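PDB 3NHI: D7 protein from Anopheles stephensi, which binds and sequesters cysteinyl leukotrienes and thromboxane A2 analogues, blunting the host response while female mosquitoes take a blood meal. Local coordinates for residues Asp259-Tyr270 with Val283-Thr293. Numbering follows the deposited sequence.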
ATOM      1  N   ASP A 259     -15.574   3.913   1.594  1.00  5.21           N
ATOM      2  CA  ASP A 259     -16.105   2.833   0.759  1.00  5.21           C
ATOM      3  C   ASP A 259     -15.285   2.693  -0.522  1.00  4.97           C
ATOM      4  O   ASP A 259     -14.977   1.575  -0.945  1.00  4.75           O
ATOM      5  CB  ASP A 259     -17.577   3.078   0.377  1.00  5.36           C
ATOM      6  CG  ASP A 259     -18.536   3.000   1.556  1.00  6.86           C
ATOM      7  OD1 ASP A 259     -18.159   2.510   2.639  1.00  6.55           O
ATOM      8  OD2 ASP A 259     -19.706   3.403   1.367  1.00  7.89           O
ATOM      9  N   PHE A 260     -14.903   3.816  -1.129  1.00  5.06           N
ATOM     10  CA  PHE A 260     -14.074   3.749  -2.342  1.00  4.71           C
ATOM     11  C   PHE A 260     -12.721   3.123  -2.010  1.00  5.01           C
ATOM     12  O   PHE A 260     -12.219   2.290  -2.769  1.00  5.09           O
ATOM     13  CB  PHE A 260     -13.915   5.132  -2.978  1.00  4.92           C
ATOM     14  CG  PHE A 260     -13.215   5.124  -4.316  1.00  4.51           C
ATOM     15  CD1 PHE A 260     -13.466   4.126  -5.259  1.00  6.35           C
ATOM     16  CD2 PHE A 260     -12.350   6.148  -4.645  1.00  6.10           C
ATOM     17  CE1 PHE A 260     -12.841   4.145  -6.515  1.00  6.35           C
ATOM     18  CE2 PHE A 260     -11.721   6.184  -5.894  1.00  7.21           C
ATOM     19  CZ  PHE A 260     -11.973   5.183  -6.833  1.00  7.48           C
ATOM     20  N   HIS A 261     -12.145   3.500  -0.864  1.00  4.82           N
ATOM     21  CA  HIS A 261     -10.892   2.870  -0.471  1.00  4.36           C
ATOM     22  C   HIS A 261     -11.085   1.387  -0.140  1.00  4.48           C
ATOM     23  O   HIS A 261     -10.191   0.580  -0.417  1.00  5.58           O
ATOM     24  CB  HIS A 261     -10.176   3.621   0.652  1.00  4.58           C
ATOM     25  CG  HIS A 261      -8.687   3.420   0.655  1.00  3.90           C
ATOM     26  ND1 HIS A 261      -7.832   4.288   1.298  1.00  4.60           N
ATOM     27  CD2 HIS A 261      -7.898   2.478   0.077  1.00  5.30           C
ATOM     28  CE1 HIS A 261      -6.585   3.877   1.141  1.00  5.57           C
ATOM     29  NE2 HIS A 261      -6.595   2.782   0.402  1.00  5.52           N
ATOM     30  N   GLU A 262     -12.242   1.001   0.395  1.00  4.72           N
ATOM     31  CA  GLU A 262     -12.475  -0.438   0.547  1.00  4.53           C
ATOM     32  C   GLU A 262     -12.299  -1.172  -0.792  1.00  4.87           C
ATOM     33  O   GLU A 262     -11.555  -2.161  -0.878  1.00  4.72           O
ATOM     34  CB  GLU A 262     -13.834  -0.783   1.161  1.00  4.86           C
ATOM     35  CG  GLU A 262     -13.906  -2.296   1.309  1.00  5.12           C
ATOM     36  CD  GLU A 262     -15.150  -2.851   1.959  1.00  6.42           C
ATOM     37  OE1 GLU A 262     -16.115  -2.099   2.217  1.00  7.58           O
ATOM     38  OE2 GLU A 262     -15.159  -4.078   2.189  1.00  5.99           O
ATOM     39  N   LEU A 263     -12.957  -0.664  -1.832  1.00  5.01           N
ATOM     40  CA  LEU A 263     -12.813  -1.242  -3.159  1.00  5.36           C
ATOM     41  C   LEU A 263     -11.360  -1.281  -3.619  1.00  5.47           C
ATOM     42  O   LEU A 263     -10.865  -2.319  -4.062  1.00  5.95           O
ATOM     43  CB  LEU A 263     -13.666  -0.467  -4.169  1.00  5.30           C
ATOM     44  CG  LEU A 263     -13.497  -0.840  -5.641  1.00  6.01           C
ATOM     45  CD1 LEU A 263     -13.748  -2.339  -5.904  1.00  7.84           C
ATOM     46  CD2 LEU A 263     -14.424   0.028  -6.453  1.00  6.78           C
ATOM     47  N   ARG A 264     -10.684  -0.145  -3.502  1.00  5.39           N
ATOM     48  CA  ARG A 264      -9.297  -0.035  -3.930  1.00  6.08           C
ATOM     49  C   ARG A 264      -8.379  -0.953  -3.125  1.00  6.37           C
ATOM     50  O   ARG A 264      -7.372  -1.438  -3.649  1.00  6.89           O
ATOM     51  CB  ARG A 264      -8.837   1.421  -3.846  1.00  6.19           C
ATOM     52  CG  ARG A 264      -9.524   2.287  -4.890  1.00  7.67           C
ATOM     53  CD  ARG A 264      -8.961   3.679  -4.989  1.00 13.95           C
ATOM     54  NE  ARG A 264      -9.289   4.501  -3.837  1.00 14.91           N
ATOM     55  CZ  ARG A 264      -8.434   4.878  -2.880  1.00 13.62           C
ATOM     56  NH1 ARG A 264      -7.165   4.499  -2.874  1.00 16.71           N
ATOM     57  NH2 ARG A 264      -8.872   5.638  -1.899  1.00 11.08           N
ATOM     58  N   SER A 265      -8.727  -1.206  -1.864  1.00  6.40           N
ATOM     59  CA  SER A 265      -7.910  -2.068  -1.016  1.00  6.30           C
ATOM     60  C   SER A 265      -8.089  -3.536  -1.372  1.00  6.74           C
ATOM     61  O   SER A 265      -7.259  -4.356  -0.984  1.00  6.66           O
ATOM     62  CB  SER A 265      -8.212  -1.834   0.471  1.00  6.33           C
ATOM     63  OG  SER A 265      -9.388  -2.510   0.903  1.00  6.10           O
ATOM     64  N   ALA A 266      -9.172  -3.863  -2.082  1.00  7.20           N
ATOM     65  CA  ALA A 266      -9.380  -5.221  -2.594  1.00  8.11           C
ATOM     66  C   ALA A 266      -8.657  -5.423  -3.918  1.00  9.36           C
ATOM     67  O   ALA A 266      -8.139  -6.508  -4.179  1.00 12.91           O
ATOM     68  CB  ALA A 266     -10.877  -5.528  -2.736  1.00  7.78           C
ATOM     69  N   ASP A 267      -8.594  -4.377  -4.737  1.00  8.77           N
ATOM     70  CA  ASP A 267      -8.009  -4.458  -6.068  1.00  9.12           C
ATOM     71  C   ASP A 267      -6.930  -3.383  -6.186  1.00  8.52           C
ATOM     72  O   ASP A 267      -7.210  -2.243  -6.550  1.00  8.34           O
ATOM     73  CB  ASP A 267      -9.111  -4.252  -7.106  1.00  9.74           C
ATOM     74  CG  ASP A 267      -8.615  -4.326  -8.540  1.00 11.99           C
ATOM     75  OD1 ASP A 267      -7.414  -4.573  -8.789  1.00 13.40           O
ATOM     76  OD2 ASP A 267      -9.469  -4.130  -9.434  1.00 15.44           O
ATOM     77  N   TYR A 268      -5.683  -3.765  -5.902  1.00  8.50           N
ATOM     78  CA  TYR A 268      -4.579  -2.806  -5.920  1.00  8.16           C
ATOM     79  C   TYR A 268      -4.299  -2.235  -7.314  1.00  8.96           C
ATOM     80  O   TYR A 268      -3.637  -1.205  -7.433  1.00  9.27           O
ATOM     81  CB  TYR A 268      -3.320  -3.437  -5.315  1.00  7.84           C
ATOM     82  CG  TYR A 268      -3.252  -3.426  -3.791  1.00  6.53           C
ATOM     83  CD1 TYR A 268      -4.385  -3.180  -3.004  1.00  8.11           C
ATOM     84  CD2 TYR A 268      -2.042  -3.675  -3.136  1.00  6.26           C
ATOM     85  CE1 TYR A 268      -4.310  -3.176  -1.621  1.00  6.48           C
ATOM     86  CE2 TYR A 268      -1.958  -3.692  -1.743  1.00  5.60           C
ATOM     87  CZ  TYR A 268      -3.095  -3.430  -0.991  1.00  6.13           C
ATOM     88  OH  TYR A 268      -3.062  -3.419   0.395  1.00  6.03           O
ATOM     89  N   ALA A 269      -4.839  -2.870  -8.351  1.00  9.70           N
ATOM     90  CA  ALA A 269      -4.670  -2.371  -9.718  1.00 10.43           C
ATOM     91  C   ALA A 269      -5.775  -1.404 -10.147  1.00 10.75           C
ATOM     92  O   ALA A 269      -5.742  -0.887 -11.262  1.00 11.40           O
ATOM     93  CB  ALA A 269      -4.569  -3.534 -10.710  1.00 10.80           C
ATOM     94  N   TYR A 270      -6.731  -1.140  -9.259  1.00 10.66           N
ATOM     95  CA  TYR A 270      -7.953  -0.418  -9.635  1.00 11.83           C
ATOM     96  C   TYR A 270      -7.736   0.893 -10.394  1.00 12.63           C
ATOM     97  O   TYR A 270      -8.398   1.136 -11.407  1.00 13.56           O
ATOM     98  CB  TYR A 270      -8.854  -0.168  -8.415  1.00 11.34           C
ATOM     99  CG  TYR A 270     -10.221   0.313  -8.827  1.00 13.04           C
ATOM    100  CD1 TYR A 270     -11.216  -0.598  -9.167  1.00 14.13           C
ATOM    101  CD2 TYR A 270     -10.508   1.679  -8.913  1.00 13.52           C
ATOM    102  CE1 TYR A 270     -12.473  -0.166  -9.574  1.00 16.18           C
ATOM    103  CE2 TYR A 270     -11.762   2.122  -9.315  1.00 15.64           C
ATOM    104  CZ  TYR A 270     -12.734   1.194  -9.639  1.00 15.71           C
ATOM    105  OH  TYR A 270     -13.979   1.622 -10.041  1.00 20.08           O
ATOM    106  N   VAL A 283     -19.342   2.014  -6.997  1.00  9.94           N
ATOM    107  CA  VAL A 283     -18.397   1.407  -6.059  1.00  9.54           C
ATOM    108  C   VAL A 283     -18.988   0.132  -5.447  1.00  9.32           C
ATOM    109  O   VAL A 283     -18.333  -0.916  -5.419  1.00  8.94           O
ATOM    110  CB  VAL A 283     -17.966   2.412  -4.956  1.00  9.30           C
ATOM    111  CG1 VAL A 283     -17.177   1.707  -3.850  1.00  9.87           C
ATOM    112  CG2 VAL A 283     -17.137   3.520  -5.554  1.00  9.79           C
ATOM    113  N   LYS A 284     -20.229   0.217  -4.983  1.00  9.75           N
ATOM    114  CA  LYS A 284     -20.901  -0.937  -4.400  1.00 10.43           C
ATOM    115  C   LYS A 284     -21.033  -2.097  -5.388  1.00 10.55           C
ATOM    116  O   LYS A 284     -20.758  -3.243  -5.040  1.00 10.03           O
ATOM    117  CB  LYS A 284     -22.250  -0.531  -3.816  1.00 11.10           C
ATOM    118  CG  LYS A 284     -22.115   0.367  -2.594  1.00 14.95           C
ATOM    119  CD  LYS A 284     -23.459   0.669  -1.959  1.00 19.36           C
ATOM    120  CE  LYS A 284     -23.319   1.600  -0.764  1.00 22.02           C
ATOM    121  NZ  LYS A 284     -22.995   2.992  -1.175  1.00 24.50           N
ATOM    122  N   GLU A 285     -21.408  -1.796  -6.630  1.00 10.75           N
ATOM    123  CA  GLU A 285     -21.499  -2.837  -7.662  1.00 11.69           C
ATOM    124  C   GLU A 285     -20.156  -3.512  -7.920  1.00 10.98           C
ATOM    125  O   GLU A 285     -20.078  -4.738  -8.024  1.00 11.00           O
ATOM    126  CB  GLU A 285     -22.109  -2.279  -8.955  1.00 12.37           C
ATOM    127  CG  GLU A 285     -23.599  -1.956  -8.840  1.00 15.81           C
ATOM    128  CD  GLU A 285     -24.430  -3.138  -8.332  1.00 19.12           C
ATOM    129  OE1 GLU A 285     -25.144  -2.972  -7.321  1.00 22.14           O
ATOM    130  OE2 GLU A 285     -24.357  -4.231  -8.934  1.00 21.92           O
ATOM    131  N   GLU A 286     -19.089  -2.721  -7.996  1.00 10.41           N
ATOM    132  CA  GLU A 286     -17.747  -3.271  -8.179  1.00 10.64           C
ATOM    133  C   GLU A 286     -17.304  -4.136  -6.996  1.00  9.95           C
ATOM    134  O   GLU A 286     -16.642  -5.161  -7.187  1.00  9.92           O
ATOM    135  CB  GLU A 286     -16.752  -2.139  -8.422  1.00 11.08           C
ATOM    136  CG  GLU A 286     -16.895  -1.477  -9.785  1.00 14.23           C
ATOM    137  CD  GLU A 286     -15.981  -2.098 -10.815  1.00 19.78           C
ATOM    138  OE1 GLU A 286     -15.222  -1.335 -11.451  1.00 22.52           O
ATOM    139  OE2 GLU A 286     -15.996  -3.343 -10.971  1.00 20.45           O
ATOM    140  N   MET A 287     -17.687  -3.741  -5.781  1.00  8.92           N
ATOM    141  CA  MET A 287     -17.307  -4.500  -4.589  1.00  8.52           C
ATOM    142  C   MET A 287     -17.975  -5.870  -4.525  1.00  8.62           C
ATOM    143  O   MET A 287     -17.421  -6.793  -3.947  1.00  8.16           O
ATOM    144  CB  MET A 287     -17.579  -3.712  -3.310  1.00  8.37           C
ATOM    145  CG  MET A 287     -16.552  -2.608  -3.074  1.00  7.35           C
ATOM    146  SD  MET A 287     -16.360  -2.148  -1.337  1.00  9.39           S
ATOM    147  CE  MET A 287     -17.886  -1.255  -1.053  1.00 10.33           C
ATOM    148  N   LYS A 288     -19.150  -6.001  -5.138  1.00  8.91           N
ATOM    149  CA  LYS A 288     -19.868  -7.280  -5.144  1.00  9.41           C
ATOM    150  C   LYS A 288     -19.088  -8.385  -5.866  1.00  9.94           C
ATOM    151  O   LYS A 288     -19.283  -9.571  -5.587  1.00 10.06           O
ATOM    152  CB  LYS A 288     -21.262  -7.111  -5.754  1.00  9.73           C
ATOM    153  CG  LYS A 288     -22.216  -6.319  -4.896  1.00 10.01           C
ATOM    154  CD  LYS A 288     -23.521  -6.095  -5.629  1.00 12.37           C
ATOM    155  CE  LYS A 288     -24.493  -5.342  -4.759  1.00 13.95           C
ATOM    156  NZ  LYS A 288     -25.746  -4.991  -5.494  1.00 16.98           N
ATOM    157  N   LYS A 289     -18.195  -7.991  -6.772  1.00  9.73           N
ATOM    158  CA  LYS A 289     -17.373  -8.943  -7.522  1.00 10.62           C
ATOM    159  C   LYS A 289     -16.199  -9.489  -6.711  1.00 10.17           C
ATOM    160  O   LYS A 289     -15.565 -10.465  -7.114  1.00 11.59           O
ATOM    161  CB  LYS A 289     -16.833  -8.282  -8.790  1.00 11.28           C
ATOM    162  CG  LYS A 289     -17.930  -7.861  -9.765  1.00 14.26           C
ATOM    163  CD  LYS A 289     -17.430  -6.874 -10.820  1.00 19.61           C
ATOM    164  CE  LYS A 289     -16.708  -7.558 -11.978  1.00 22.99           C
ATOM    165  NZ  LYS A 289     -15.240  -7.675 -11.748  1.00 25.63           N
ATOM    166  N   LEU A 290     -15.907  -8.850  -5.582  1.00  9.36           N
ATOM    167  CA  LEU A 290     -14.699  -9.148  -4.817  1.00  8.85           C
ATOM    168  C   LEU A 290     -15.054  -9.600  -3.398  1.00  8.41           C
ATOM    169  O   LEU A 290     -16.224  -9.630  -3.018  1.00  8.85           O
ATOM    170  CB  LEU A 290     -13.780  -7.912  -4.800  1.00  8.81           C
ATOM    171  CG  LEU A 290     -13.287  -7.457  -6.182  1.00  9.48           C
ATOM    172  CD1 LEU A 290     -12.670  -6.070  -6.100  1.00 10.82           C
ATOM    173  CD2 LEU A 290     -12.308  -8.451  -6.820  1.00 12.05           C
ATOM    174  N   ASN A 291     -14.037  -9.958  -2.620  1.00  8.10           N
ATOM    175  CA  ASN A 291     -14.229 -10.381  -1.243  1.00  8.22           C
ATOM    176  C   ASN A 291     -14.225  -9.148  -0.335  1.00  7.80           C
ATOM    177  O   ASN A 291     -13.198  -8.755   0.219  1.00  7.54           O
ATOM    178  CB  ASN A 291     -13.158 -11.406  -0.851  1.00  8.67           C
ATOM    179  CG  ASN A 291     -13.302 -11.906   0.582  1.00  9.40           C
ATOM    180  OD1 ASN A 291     -14.308 -11.677   1.247  1.00 11.61           O
ATOM    181  ND2 ASN A 291     -12.274 -12.593   1.060  1.00 12.07           N
ATOM    182  N   THR A 292     -15.400  -8.543  -0.201  1.00  7.35           N
ATOM    183  CA  THR A 292     -15.559  -7.276   0.517  1.00  7.36           C
ATOM    184  C   THR A 292     -16.686  -7.371   1.544  1.00  7.47           C
ATOM    185  O   THR A 292     -17.319  -8.422   1.705  1.00  8.49           O
ATOM    186  CB  THR A 292     -15.904  -6.114  -0.435  1.00  7.29           C
ATOM    187  OG1 THR A 292     -17.235  -6.307  -0.926  1.00  8.70           O
ATOM    188  CG2 THR A 292     -14.930  -6.041  -1.590  1.00  8.16           C
ATOM    189  N   THR A 293     -16.948  -6.258   2.224  1.00  7.89           N
ATOM    190  CA  THR A 293     -17.975  -6.200   3.257  1.00  8.10           C
ATOM    191  C   THR A 293     -19.268  -5.571   2.740  1.00  9.21           C
ATOM    192  O   THR A 293     -20.113  -5.151   3.523  1.00  9.23           O
ATOM    193  CB  THR A 293     -17.486  -5.435   4.509  1.00  7.65           C
ATOM    194  OG1 THR A 293     -17.150  -4.088   4.158  1.00  6.88           O
ATOM    195  CG2 THR A 293     -16.286  -6.120   5.143  1.00  8.30           C
TER
HETATM  196  O   HOH W   1     -20.591   5.021  -0.451  1.00 16.62           O
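Glu262 OE2 is gripped twice by Thr293. The hydroxyl Thr293 OG1 donates to Glu262 OE2 at 2.8 Å. The amide Thr293 N donates to the same Glu262 OE2 at 2.8 Å, with a fairly straight N-H...O angle of 160°. Both donors meet the syn side of the carboxylate, slightly out of its plane. Glu262 CG lies anti to the backbone N (chi1 -178°) and the chain stays extended, which carries the carboxylate out to Thr293. Ser154 OG also bonds Glu262 OE2, and Arg176 forms salt bridges with Glu262 OE1 and Asp259 OD1. Asp259 OD1 is also hydrogen-bonded by Tyr178 OH. The buried Glu262 carboxylate is therefore well satisfied and probably stays ionised. Met287 crosses the Glu262 side chain at about a right angle, with Met287 SD 3.6 Å from Glu262 CG.

Next to this polar end, between the helices, the packing is apolar. Leu263 CB rests on Met287 CG at 3.8 Å. Both Leu263 methyls touch Glu286 CB, the nearer being Leu263 CD2 at 3.7 Å. Leu290 CD1 touches Ala266 CB and Leu263 CD1, each at 3.9 Å. Val283 splits its branches: CG1 lies over the Asp259 carbonyl, and CG2 meets Phe260 CD1 at 3.7 Å. Between two partly exposed side chains, one water links Asp259 OD2 to Lys284 NZ, the latter bond weak.

The contact joins helix 251-266 to helix 280-288 and the tail that follows it. The two short helical segments run nearly alongside, crossing at 30° with axes 9.6 Å apart. This is close helix-helix packing within the C-terminal part of an all-helical, odorant-binding-protein-like D7 fold.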